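Long-range contacts in metagenomic carboxyl esterase MGS0156 (Uncultured organism, PDB 5D8M), which probably hydrolyses carboxylic ester bonds, with a parallel-sheet core consistent with the alpha/beta-hydrolase fold: residues D32-F37 against G69-T74; F51-R56 against P323-L328; G81-G86 against Y117-T122; L96-S101 against L123-G128; G190-E195 against L278-D283. All coordinates share one frame; numbering follows the deposited sequence.

Interaction 1: D32-F37 against G69-T74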
# COMPACT_ATOMS: atom_id res chain seq x y z
N ASP A 32 -2.15 11.11 -14.25
CA ASP A 32 -3.42 11.12 -13.53
C ASP A 32 -4.37 10.04 -14.06
O ASP A 32 -5.02 10.24 -15.07
CB ASP A 32 -4.08 12.50 -13.63
CG ASP A 32 -5.18 12.70 -12.58
OD1 ASP A 32 -5.68 11.69 -12.04
OD2 ASP A 32 -5.53 13.88 -12.30
N GLY A 33 -4.48 8.91 -13.38
CA GLY A 33 -5.38 7.87 -13.86
C GLY A 33 -6.64 7.71 -13.02
O GLY A 33 -7.31 6.66 -13.09
N ARG A 34 -6.94 8.74 -12.22
CA ARG A 34 -8.03 8.69 -11.26
C ARG A 34 -9.39 8.44 -11.89
O ARG A 34 -10.24 7.77 -11.31
CB ARG A 34 -8.11 10.00 -10.46
CG ARG A 34 -7.00 10.16 -9.44
CD ARG A 34 -7.11 11.49 -8.74
NE ARG A 34 -6.83 12.61 -9.64
CZ ARG A 34 -7.30 13.83 -9.45
NH1 ARG A 34 -8.09 14.07 -8.40
NH2 ARG A 34 -6.99 14.82 -10.29
N GLY A 35 -9.60 9.04 -13.06
CA GLY A 35 -10.87 8.95 -13.76
C GLY A 35 -11.14 7.55 -14.29
O GLY A 35 -12.23 7.02 -14.11
N ARG A 36 -10.16 6.95 -14.94
CA ARG A 36 -10.35 5.62 -15.50
C ARG A 36 -10.44 4.59 -14.36
O ARG A 36 -11.24 3.65 -14.42
CB ARG A 36 -9.23 5.27 -16.48
CG ARG A 36 -9.36 3.88 -17.14
CD ARG A 36 -10.70 3.68 -17.84
NE ARG A 36 -10.76 2.37 -18.48
CZ ARG A 36 -11.83 1.88 -19.10
NH1 ARG A 36 -12.95 2.59 -19.17
NH2 ARG A 36 -11.78 0.69 -19.68
N PHE A 37 -9.65 4.77 -13.31
CA PHE A 37 -9.72 3.83 -12.21
C PHE A 37 -11.10 3.86 -11.53
O PHE A 37 -11.67 2.80 -11.24
CB PHE A 37 -8.60 4.08 -11.19
CG PHE A 37 -8.52 3.04 -10.11
CD1 PHE A 37 -7.92 1.81 -10.34
CD2 PHE A 37 -9.10 3.27 -8.87
CE1 PHE A 37 -7.87 0.83 -9.34
CE2 PHE A 37 -9.05 2.30 -7.86
CZ PHE A 37 -8.42 1.08 -8.10
N GLY A 69 -9.68 18.40 -9.93
CA GLY A 69 -9.01 18.12 -11.19
C GLY A 69 -9.22 16.71 -11.73
O GLY A 69 -8.59 16.34 -12.71
N GLU A 70 -10.09 15.92 -11.12
CA GLU A 70 -10.21 14.54 -11.57
C GLU A 70 -10.73 14.44 -13.01
O GLU A 70 -11.76 15.01 -13.34
CB GLU A 70 -11.11 13.74 -10.63
CG GLU A 70 -11.07 12.23 -10.91
CD GLU A 70 -11.98 11.44 -10.00
OE1 GLU A 70 -12.94 10.83 -10.51
OE2 GLU A 70 -11.73 11.41 -8.78
N PRO A 71 -10.00 13.71 -13.87
CA PRO A 71 -10.43 13.48 -15.26
C PRO A 71 -11.79 12.79 -15.32
O PRO A 71 -12.11 12.02 -14.41
CB PRO A 71 -9.34 12.55 -15.82
CG PRO A 71 -8.17 12.74 -14.90
CD PRO A 71 -8.76 13.00 -13.55
N GLY A 72 -12.58 13.08 -16.34
CA GLY A 72 -13.86 12.42 -16.52
C GLY A 72 -13.67 10.95 -16.89
O GLY A 72 -12.54 10.51 -17.14
N PRO A 73 -14.76 10.18 -16.89
CA PRO A 73 -14.69 8.80 -17.38
C PRO A 73 -14.47 8.77 -18.90
O PRO A 73 -14.91 9.68 -19.59
CB PRO A 73 -16.05 8.21 -16.99
CG PRO A 73 -16.95 9.40 -16.84
CD PRO A 73 -16.08 10.50 -16.33
N THR A 74 -13.76 7.77 -19.41
CA THR A 74 -13.40 7.71 -20.83
C THR A 74 -14.56 7.21 -21.68
O THR A 74 -14.61 7.46 -22.89
CB THR A 74 -12.18 6.80 -21.08
OG1 THR A 74 -12.53 5.43 -20.81
CG2 THR A 74 -11.02 7.21 -20.17
O HOH W 1 -9.91 12.27 -7.09
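Asp32 and Arg34 face the loop 69-74 as one unit, and Asp32 OD1 is the atom gripped twice. It accepts from Arg34 NE at 2.8 Å and from the backbone Arg34 N at 3.2 Å, the second bond making an Asx turn. Arg34 NH2 meets Asp32 OD2 at 2.7 Å on its syn lone pair, close to the guanidinium plane. This side-on salt bridge fixes the rotation of the guanidinium. The Arg34 chain bends at chi3 (-68°), bringing one face of the guanidinium over Glu70 CA. The carboxylate of Asp32 packs on the Pro71 ring, with OD2 3.6 Å from Pro71 CD. A water accepts from Arg34 NH1 at 2.9 Å and donates to Glu70 OE2 at 2.6 Å. The Arg34 guanidinium and Glu70 carboxylate that it bridges are turned 78° apart. Glu70 also forms a salt bridge to Arg38. Gly35 CA, with no side chain in the way, makes a CA-H...O contact of 3.4 Å with Pro71 O. The loop thus lies across the start of helix 34-48. Gly33 bonds the backbone of Leu291 in strand 290-293, and Arg36 reaches Glu337 of helix 324-338.

Interaction 2: F51-R56 against P323-L328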
# COMPACT_ATOMS: atom_id res chain seq x y z
N PHE A 51 -22.25 -9.58 -3.63
CA PHE A 51 -21.82 -10.53 -2.61
C PHE A 51 -20.34 -10.45 -2.32
O PHE A 51 -19.78 -11.37 -1.73
CB PHE A 51 -22.21 -11.96 -3.03
CG PHE A 51 -23.67 -12.20 -2.97
CD1 PHE A 51 -24.28 -12.52 -1.76
CD2 PHE A 51 -24.46 -12.08 -4.10
CE1 PHE A 51 -25.65 -12.74 -1.69
CE2 PHE A 51 -25.83 -12.30 -4.04
CZ PHE A 51 -26.42 -12.62 -2.82
N LEU A 52 -19.71 -9.34 -2.70
CA LEU A 52 -18.32 -9.16 -2.34
C LEU A 52 -18.25 -8.56 -0.95
O LEU A 52 -19.03 -7.67 -0.63
CB LEU A 52 -17.59 -8.26 -3.35
CG LEU A 52 -17.51 -8.72 -4.81
CD1 LEU A 52 -16.69 -7.73 -5.63
CD2 LEU A 52 -16.90 -10.10 -4.88
N PRO A 53 -17.33 -9.07 -0.12
CA PRO A 53 -17.10 -8.49 1.21
C PRO A 53 -16.85 -7.00 1.13
O PRO A 53 -16.11 -6.54 0.23
CB PRO A 53 -15.85 -9.23 1.70
CG PRO A 53 -15.91 -10.54 0.98
CD PRO A 53 -16.51 -10.27 -0.37
N GLY A 54 -17.45 -6.25 2.05
CA GLY A 54 -17.24 -4.82 2.14
C GLY A 54 -18.01 -3.97 1.13
O GLY A 54 -17.78 -2.76 1.05
N ASP A 55 -18.89 -4.59 0.34
CA ASP A 55 -19.70 -3.85 -0.64
C ASP A 55 -20.36 -2.61 -0.00
O ASP A 55 -20.85 -2.66 1.13
CB ASP A 55 -20.78 -4.74 -1.24
CG ASP A 55 -21.48 -4.09 -2.45
OD1 ASP A 55 -20.78 -3.62 -3.38
OD2 ASP A 55 -22.73 -4.05 -2.48
N ARG A 56 -20.37 -1.51 -0.75
CA ARG A 56 -20.97 -0.25 -0.31
C ARG A 56 -21.33 0.54 -1.56
O ARG A 56 -20.97 0.15 -2.67
CB ARG A 56 -19.99 0.54 0.57
CG ARG A 56 -18.69 0.88 -0.15
CD ARG A 56 -17.87 1.98 0.57
NE ARG A 56 -17.31 1.53 1.84
CZ ARG A 56 -16.41 2.20 2.56
NH1 ARG A 56 -15.95 3.38 2.14
NH2 ARG A 56 -15.98 1.68 3.70
N PRO A 323 -14.60 -2.10 0.53
CA PRO A 323 -14.68 -3.12 -0.54
C PRO A 323 -13.31 -3.50 -1.13
O PRO A 323 -13.03 -3.20 -2.30
CB PRO A 323 -15.57 -2.46 -1.61
CG PRO A 323 -15.40 -0.99 -1.39
CD PRO A 323 -15.28 -0.85 0.13
N ARG A 324 -12.48 -4.15 -0.32
CA ARG A 324 -11.16 -4.63 -0.79
C ARG A 324 -11.21 -5.53 -2.04
O ARG A 324 -10.37 -5.36 -2.94
CB ARG A 324 -10.42 -5.36 0.38
CG ARG A 324 -10.02 -4.39 1.55
CD ARG A 324 -9.41 -5.15 2.73
NE ARG A 324 -10.41 -5.98 3.42
CZ ARG A 324 -11.19 -5.53 4.40
NH1 ARG A 324 -12.07 -6.34 4.97
NH2 ARG A 324 -11.08 -4.28 4.81
N PRO A 325 -12.18 -6.48 -2.15
CA PRO A 325 -12.20 -7.28 -3.38
C PRO A 325 -12.38 -6.45 -4.63
O PRO A 325 -11.67 -6.67 -5.61
CB PRO A 325 -13.40 -8.21 -3.18
CG PRO A 325 -13.55 -8.31 -1.67
CD PRO A 325 -13.22 -6.92 -1.20
N ALA A 326 -13.31 -5.49 -4.58
CA ALA A 326 -13.53 -4.64 -5.74
C ALA A 326 -12.29 -3.81 -6.03
O ALA A 326 -11.91 -3.63 -7.21
CB ALA A 326 -14.72 -3.75 -5.52
N LEU A 327 -11.64 -3.32 -4.97
CA LEU A 327 -10.43 -2.52 -5.12
C LEU A 327 -9.32 -3.33 -5.79
O LEU A 327 -8.69 -2.82 -6.72
CB LEU A 327 -9.92 -2.02 -3.75
CG LEU A 327 -8.71 -1.07 -3.79
CD1 LEU A 327 -9.09 0.35 -4.30
CD2 LEU A 327 -8.06 -0.96 -2.39
N LEU A 328 -9.08 -4.56 -5.33
CA LEU A 328 -8.01 -5.38 -5.87
C LEU A 328 -8.32 -5.79 -7.32
O LEU A 328 -7.43 -5.79 -8.17
CB LEU A 328 -7.79 -6.63 -5.02
CG LEU A 328 -6.56 -7.47 -5.35
CD1 LEU A 328 -5.28 -6.65 -5.13
CD2 LEU A 328 -6.53 -8.76 -4.49
O HOH W 2 -16.04 -5.44 -2.75
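Leu52 and Pro325 slide past each other in opposite directions, and Leu52 CD1 touches Pro325 CB at 4.1 Å. The same methyl lies 4.4 Å from Ala326 CB. Pro53 approaches Pro325 at a slant, ring against ring, with Pro53 CD 3.8 Å from Pro325 CG. Arg56 runs across Pro323 at about a right angle. Its CG sits between the backbone N and the carbonyl carbon (chi1 59°) and the chain bends at chi3 (69°). This lays one face of the guanidinium over Pro323 CD, which is 3.6 Å from Arg56 NE. Beyond the ring, Arg56 NH1 bonds the carbonyls of Gly62 and Asn296. Two carbonyls also press on proline rings: Pro53 O is 3.2 Å from Pro325 CD, and Gly54 O is 3.3 Å from Pro323 CD. No direct hydrogen bond crosses the contact. A water joins the parts instead, donating to Pro53 O and accepting from Ala326 N at 3.3 Å. Segment 51-56 makes a type II beta turn, Leu52 to Asp55, with proline and glycine at its two central positions. The turn packs against the proline-containing start of helix 324-338, the last helix of this alpha/beta-hydrolase-like fold.

Interaction 3: G81-G86 against Y117-T122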
# COMPACT_ATOMS: atom_id res chain seq x y z
N GLY A 81 -15.00 -9.77 -17.76
CA GLY A 81 -14.88 -11.21 -17.88
C GLY A 81 -13.60 -11.71 -17.24
O GLY A 81 -12.95 -11.00 -16.50
N VAL A 82 -13.26 -12.96 -17.52
CA VAL A 82 -12.09 -13.59 -16.94
C VAL A 82 -10.86 -13.23 -17.75
O VAL A 82 -10.82 -13.41 -18.97
CB VAL A 82 -12.25 -15.13 -16.90
CG1 VAL A 82 -10.97 -15.78 -16.40
CG2 VAL A 82 -13.46 -15.53 -16.03
N SER A 83 -9.84 -12.75 -17.05
CA SER A 83 -8.58 -12.42 -17.70
C SER A 83 -7.86 -13.68 -18.15
O SER A 83 -7.85 -14.69 -17.44
CB SER A 83 -7.68 -11.61 -16.77
OG SER A 83 -6.41 -11.43 -17.37
N THR A 84 -7.25 -13.61 -19.33
CA THR A 84 -6.38 -14.68 -19.78
C THR A 84 -4.95 -14.15 -19.99
O THR A 84 -4.16 -14.76 -20.68
CB THR A 84 -6.92 -15.33 -21.10
OG1 THR A 84 -7.17 -14.33 -22.09
CG2 THR A 84 -8.23 -16.10 -20.83
N ALA A 85 -4.63 -13.01 -19.38
CA ALA A 85 -3.30 -12.39 -19.53
C ALA A 85 -2.15 -13.11 -18.79
O ALA A 85 -0.99 -12.79 -18.99
CB ALA A 85 -3.36 -10.94 -19.07
N GLY A 86 -2.46 -14.05 -17.92
CA GLY A 86 -1.41 -14.70 -17.14
C GLY A 86 -0.75 -13.77 -16.12
O GLY A 86 0.43 -13.92 -15.81
N TYR A 117 -11.61 -14.17 -11.64
CA TYR A 117 -11.50 -13.43 -12.90
C TYR A 117 -10.13 -13.49 -13.56
O TYR A 117 -9.80 -12.62 -14.36
CB TYR A 117 -11.92 -11.98 -12.69
CG TYR A 117 -13.41 -11.89 -12.46
CD1 TYR A 117 -14.30 -12.19 -13.48
CD2 TYR A 117 -13.92 -11.56 -11.21
CE1 TYR A 117 -15.66 -12.14 -13.28
CE2 TYR A 117 -15.30 -11.50 -10.99
CZ TYR A 117 -16.16 -11.78 -12.03
OH TYR A 117 -17.52 -11.72 -11.82
N GLY A 118 -9.36 -14.53 -13.24
CA GLY A 118 -8.19 -14.90 -14.02
C GLY A 118 -6.87 -14.35 -13.53
O GLY A 118 -5.86 -14.45 -14.22
N TYR A 119 -6.88 -13.73 -12.35
CA TYR A 119 -5.65 -13.19 -11.80
C TYR A 119 -5.15 -14.12 -10.69
O TYR A 119 -5.83 -14.30 -9.66
CB TYR A 119 -5.87 -11.76 -11.28
CG TYR A 119 -6.33 -10.81 -12.37
CD1 TYR A 119 -5.42 -10.29 -13.28
CD2 TYR A 119 -7.68 -10.44 -12.50
CE1 TYR A 119 -5.82 -9.42 -14.30
CE2 TYR A 119 -8.09 -9.57 -13.52
CZ TYR A 119 -7.14 -9.07 -14.42
OH TYR A 119 -7.50 -8.20 -15.43
N ALA A 120 -3.98 -14.72 -10.89
CA ALA A 120 -3.35 -15.53 -9.84
C ALA A 120 -2.81 -14.62 -8.73
O ALA A 120 -2.52 -13.45 -8.96
CB ALA A 120 -2.21 -16.40 -10.43
N THR A 121 -2.72 -15.15 -7.51
CA THR A 121 -2.18 -14.36 -6.41
C THR A 121 -1.19 -15.16 -5.59
O THR A 121 -1.38 -16.36 -5.35
CB THR A 121 -3.29 -13.86 -5.44
OG1 THR A 121 -3.91 -14.97 -4.78
CG2 THR A 121 -4.36 -13.10 -6.18
N THR A 122 -0.13 -14.50 -5.16
CA THR A 122 0.84 -15.06 -4.23
C THR A 122 1.01 -14.07 -3.09
O THR A 122 1.20 -12.90 -3.34
CB THR A 122 2.20 -15.30 -4.91
OG1 THR A 122 2.07 -16.38 -5.84
CG2 THR A 122 3.26 -15.64 -3.89
O HOH W 3 -4.45 -12.54 -15.86
O HOH W 4 -4.74 -15.59 -16.80
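Val82 and Ser83 run beside Tyr117 and Gly118 in step, joined by one backbone bond, Ser83 N to Tyr117 O at 2.7 Å. The bond is nearly straight (167°), but the donor sits above the carbonyl plane. One residue along, Gly118 CA makes a CA-H...O contact of 3.4 Å with Ser83 O. Gly118 has positive phi and is the C-prime residue of the Schellman motif that ends helix 111-116, and its lack of a side chain permits this approach.

Ser83 carries the side-chain contact. Its CB lies over one face of the Tyr119 ring, 3.9 Å from the centroid, a CH-pi contact displaced toward the rim. Ser83 OG stands opposite its own backbone N (chi1 173°). From there it accepts from Ala85 N at 3.1 Å, which forms an ST turn. A water donates to Ser83 OG at 2.7 Å and to Gly118 O at 2.9 Å, linking the Ser83 hydroxyl to the backbone of Gly118. Val82 CG2 touches Tyr117 CD1 at 4.3 Å, and Val82 N lies at the edge of that ring.

Both Ser83 OG and Tyr119 OH bond Glu336 OE1 in helix 324-338. The contact therefore meets the last turns of that helix, just before strand 87-92 and at the entry to the outermost strand 120-123.

Interaction 4: L96-S101 against L123-G128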
# COMPACT_ATOMS: atom_id res chain seq x y z
N LEU A 96 4.57 -4.96 10.93
CA LEU A 96 3.80 -5.72 11.92
C LEU A 96 2.77 -6.68 11.32
O LEU A 96 2.08 -7.37 12.06
CB LEU A 96 3.09 -4.77 12.89
CG LEU A 96 3.99 -3.99 13.84
CD1 LEU A 96 3.16 -3.23 14.88
CD2 LEU A 96 4.98 -4.92 14.53
N ALA A 97 2.66 -6.75 10.00
CA ALA A 97 1.65 -7.63 9.40
C ALA A 97 1.92 -9.08 9.79
O ALA A 97 1.00 -9.85 10.14
CB ALA A 97 1.63 -7.46 7.88
N GLU A 98 3.20 -9.43 9.80
CA GLU A 98 3.61 -10.78 10.15
C GLU A 98 3.17 -11.13 11.56
O GLU A 98 2.78 -12.26 11.83
CB GLU A 98 5.13 -10.93 10.02
CG GLU A 98 5.62 -12.37 10.25
CD GLU A 98 7.14 -12.47 10.25
OE1 GLU A 98 7.81 -11.48 10.65
OE2 GLU A 98 7.66 -13.53 9.87
N CYS A 99 3.21 -10.14 12.45
CA CYS A 99 2.86 -10.35 13.85
C CYS A 99 1.36 -10.60 14.08
O CYS A 99 0.96 -11.18 15.10
CB CYS A 99 3.31 -9.13 14.67
SG CYS A 99 5.07 -8.68 14.38
N VAL A 100 0.51 -10.16 13.16
CA VAL A 100 -0.92 -10.37 13.34
C VAL A 100 -1.47 -11.36 12.32
O VAL A 100 -2.66 -11.36 12.03
CB VAL A 100 -1.73 -9.03 13.27
CG1 VAL A 100 -1.34 -8.11 14.45
CG2 VAL A 100 -1.54 -8.32 11.94
N SER A 101 -0.59 -12.22 11.78
CA SER A 101 -1.00 -13.16 10.74
C SER A 101 -2.14 -14.09 11.15
O SER A 101 -2.88 -14.55 10.30
CB SER A 101 0.18 -14.01 10.27
OG SER A 101 0.65 -14.83 11.32
N LEU A 123 0.93 -14.54 -1.85
CA LEU A 123 1.22 -13.71 -0.70
C LEU A 123 2.66 -13.92 -0.22
O LEU A 123 3.07 -15.02 0.10
CB LEU A 123 0.24 -14.02 0.44
CG LEU A 123 0.50 -13.31 1.77
CD1 LEU A 123 0.42 -11.79 1.62
CD2 LEU A 123 -0.51 -13.79 2.82
N VAL A 124 3.42 -12.83 -0.12
CA VAL A 124 4.78 -12.90 0.40
C VAL A 124 4.78 -12.68 1.91
O VAL A 124 4.15 -11.75 2.42
CB VAL A 124 5.68 -11.87 -0.30
CG1 VAL A 124 7.11 -11.90 0.31
CG2 VAL A 124 5.71 -12.15 -1.79
N ARG A 125 5.43 -13.56 2.65
CA ARG A 125 5.62 -13.32 4.08
C ARG A 125 6.92 -12.54 4.25
O ARG A 125 7.98 -13.03 3.89
CB ARG A 125 5.67 -14.63 4.88
CG ARG A 125 5.97 -14.42 6.35
CD ARG A 125 5.76 -15.69 7.17
NE ARG A 125 6.25 -15.52 8.54
CZ ARG A 125 6.03 -16.37 9.54
NH1 ARG A 125 5.31 -17.48 9.34
NH2 ARG A 125 6.54 -16.10 10.73
N THR A 126 6.82 -11.32 4.74
CA THR A 126 7.98 -10.50 5.08
C THR A 126 8.16 -10.47 6.60
O THR A 126 7.27 -10.91 7.35
CB THR A 126 7.81 -9.05 4.58
OG1 THR A 126 6.66 -8.45 5.20
CG2 THR A 126 7.66 -9.00 3.07
N GLY A 127 9.31 -9.98 7.07
CA GLY A 127 9.52 -9.79 8.48
C GLY A 127 8.71 -8.59 8.93
O GLY A 127 8.92 -7.47 8.44
N GLY A 128 7.77 -8.81 9.84
CA GLY A 128 6.98 -7.72 10.37
C GLY A 128 7.82 -6.70 11.14
O GLY A 128 7.44 -5.53 11.25
O HOH W 5 4.99 -8.09 7.66
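Glu98 and Arg125 form the salt bridge of this contact. Arg125 grips side-on with NE and NH2, and both nitrogens go to one oxygen, Glu98 OE2. The NE bond is 2.8 Å long and uses the anti lone pair. The NH2 bond, 2.9 Å, comes from above the carboxylate plane. OE2 lies in the guanidinium plane, while the carboxylate itself is turned 86° from it. Both chains are extended, and they meet at about a right angle.

Three further links are hydrogen bonds. Gly128 N donates to Glu98 OE1 at 2.8 Å, well out of the carboxylate plane and on the opposite face from Arg125 NH2, so both carboxylate oxygens are held. Glu98 CG points opposite to the backbone N (chi1 -175°), which stretches the carboxylate along the loop 125-128. Leu96 N donates to Gly128 O at 2.9 Å and closes the backbone end. A water accepts from Glu98 N at 3.1 Å and donates to Thr126 OG1 at 3.0 Å.

Close packing makes up the rest. Glu98 CB lies 3.4 Å from Thr126 O, and Glu98 OE1 is 3.2 Å from Gly127 CA.

The contact joins the loop after strand 87-92 to the loop after edge strand 120-123. Cys99 is bonded to Cys213 by a disulfide, Pro214 touches Glu98, and Asn135 of helix 132-143 holds Gly127 N.

Interaction 5: G190-E195 against L278-D283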
# COMPACT_ATOMS: atom_id res chain seq x y z
N GLY A 190 7.93 7.44 3.83
CA GLY A 190 7.98 7.12 5.25
C GLY A 190 6.81 7.77 5.97
O GLY A 190 5.76 8.02 5.36
N SER A 191 6.98 8.03 7.26
CA SER A 191 5.95 8.70 8.07
C SER A 191 6.63 9.46 9.19
O SER A 191 7.59 8.95 9.78
CB SER A 191 4.94 7.68 8.64
OG SER A 191 4.05 8.32 9.57
N PRO A 192 6.16 10.69 9.50
CA PRO A 192 6.78 11.36 10.64
C PRO A 192 6.56 10.61 11.95
O PRO A 192 7.31 10.82 12.90
CB PRO A 192 6.09 12.73 10.66
CG PRO A 192 4.87 12.59 9.82
CD PRO A 192 5.10 11.49 8.86
N LEU A 193 5.58 9.72 12.00
CA LEU A 193 5.34 8.95 13.22
C LEU A 193 6.52 8.04 13.55
O LEU A 193 6.75 7.72 14.70
CB LEU A 193 4.06 8.12 13.08
CG LEU A 193 2.77 8.92 12.95
CD1 LEU A 193 1.60 7.99 12.67
CD2 LEU A 193 2.48 9.77 14.17
N ALA A 194 7.28 7.62 12.54
CA ALA A 194 8.45 6.77 12.81
C ALA A 194 9.47 7.50 13.69
O ALA A 194 10.25 6.87 14.41
CB ALA A 194 9.09 6.30 11.50
N GLU A 195 9.46 8.82 13.67
CA GLU A 195 10.39 9.57 14.51
C GLU A 195 9.75 10.03 15.81
O GLU A 195 10.44 10.44 16.72
CB GLU A 195 10.93 10.78 13.76
CG GLU A 195 11.93 10.46 12.66
CD GLU A 195 13.37 10.43 13.14
OE1 GLU A 195 13.60 10.29 14.37
OE2 GLU A 195 14.27 10.55 12.28
N LEU A 278 -1.72 6.61 9.54
CA LEU A 278 -0.29 6.31 9.70
C LEU A 278 0.54 6.94 8.58
O LEU A 278 1.69 7.31 8.80
CB LEU A 278 -0.03 4.79 9.77
CG LEU A 278 -0.65 4.05 10.98
CD1 LEU A 278 -0.36 2.55 10.95
CD2 LEU A 278 -0.17 4.65 12.30
N VAL A 279 -0.06 7.08 7.41
CA VAL A 279 0.62 7.67 6.24
C VAL A 279 -0.16 8.87 5.71
O VAL A 279 -1.36 8.77 5.48
CB VAL A 279 0.80 6.62 5.10
CG1 VAL A 279 1.62 7.19 3.92
CG2 VAL A 279 1.44 5.34 5.65
N ILE A 280 0.51 10.00 5.52
CA ILE A 280 -0.03 11.17 4.80
C ILE A 280 -0.14 10.91 3.28
O ILE A 280 0.77 10.35 2.67
CB ILE A 280 0.88 12.40 5.06
CG1 ILE A 280 0.98 12.70 6.57
CG2 ILE A 280 0.41 13.62 4.28
CD1 ILE A 280 2.09 13.67 6.95
N ALA A 281 -1.24 11.34 2.65
CA ALA A 281 -1.50 10.98 1.26
C ALA A 281 -0.39 11.47 0.31
O ALA A 281 0.04 10.72 -0.57
CB ALA A 281 -2.83 11.52 0.81
N ALA A 282 0.11 12.68 0.52
CA ALA A 282 1.23 13.21 -0.26
C ALA A 282 2.56 12.44 -0.07
O ALA A 282 3.49 12.60 -0.86
CB ALA A 282 1.43 14.72 0.05
N ASP A 283 2.62 11.58 0.93
CA ASP A 283 3.79 10.75 1.22
C ASP A 283 3.61 9.33 0.69
O ASP A 283 4.43 8.46 0.98
CB ASP A 283 4.05 10.67 2.73
CG ASP A 283 4.41 12.02 3.35
OD1 ASP A 283 4.31 13.06 2.65
OD2 ASP A 283 4.79 12.03 4.55
O HOH W 6 3.42 10.00 5.79
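Ser191 OG donates to Leu278 O, 2.7 Å away, almost head-on to the carbonyl (172°). The same oxygen accepts from Leu193 N at 3.2 Å, a capping bond ahead of the short helix 193-196. A chi1 of 172° swings the hydroxyl away from the Ser191 backbone N and over to Leu278. Two apolar pairs pack nearby, each crossing at about a right angle. Leu193 CD1 meets Leu278 CD2 at 3.8 Å, and Pro192 CG meets Ile280 CD1 at 4.1 Å. A water completes the inner shell. It donates to Gly190 O at 3.1 Å and to Asp283 OD2 at 2.7 Å, and it accepts from Ile280 N at 2.9 Å. This satisfies buried polar groups of both segments.

The outer shell sets these groups in place. Arg227 makes a salt bridge to Asp283 OD2, consistent with a fixed carboxylate facing the water. Asp276 OD1 takes the backbone N-H groups of Leu278 and Val279. Asp283 is also tied to Asp189 by a backbone bond. Helix 262-269 packs Phe264 on both leucines and Leu268 on Pro192, and helix 227-236 brings Arg227. The contact thus joins the segment beyond strand 178-184 to the loop that leads to strand 290-293.

How the interactions relate
Interactions 1 and 2 touch where Phe37 CZ packs on Leu327 CD1 at 3.9 Å, so helices 34-48 and 324-338 connect them. Interaction 3 comes within about 5 Å of interaction 2 at the nearest atoms, and also meets helix 324-338. Interactions 3 and 4 share strand 120-123: their segments adjoin in sequence, but their centres are 25 Å apart. Interactions 4 and 5 lie about 8 Å apart at the nearest atoms. Interaction 5 lies about 33 Å from interaction 3, centre to centre. Interactions 4 and 5 join loops near the strand ends, where alpha/beta hydrolases usually carry their active site; whether either borders it here is not established.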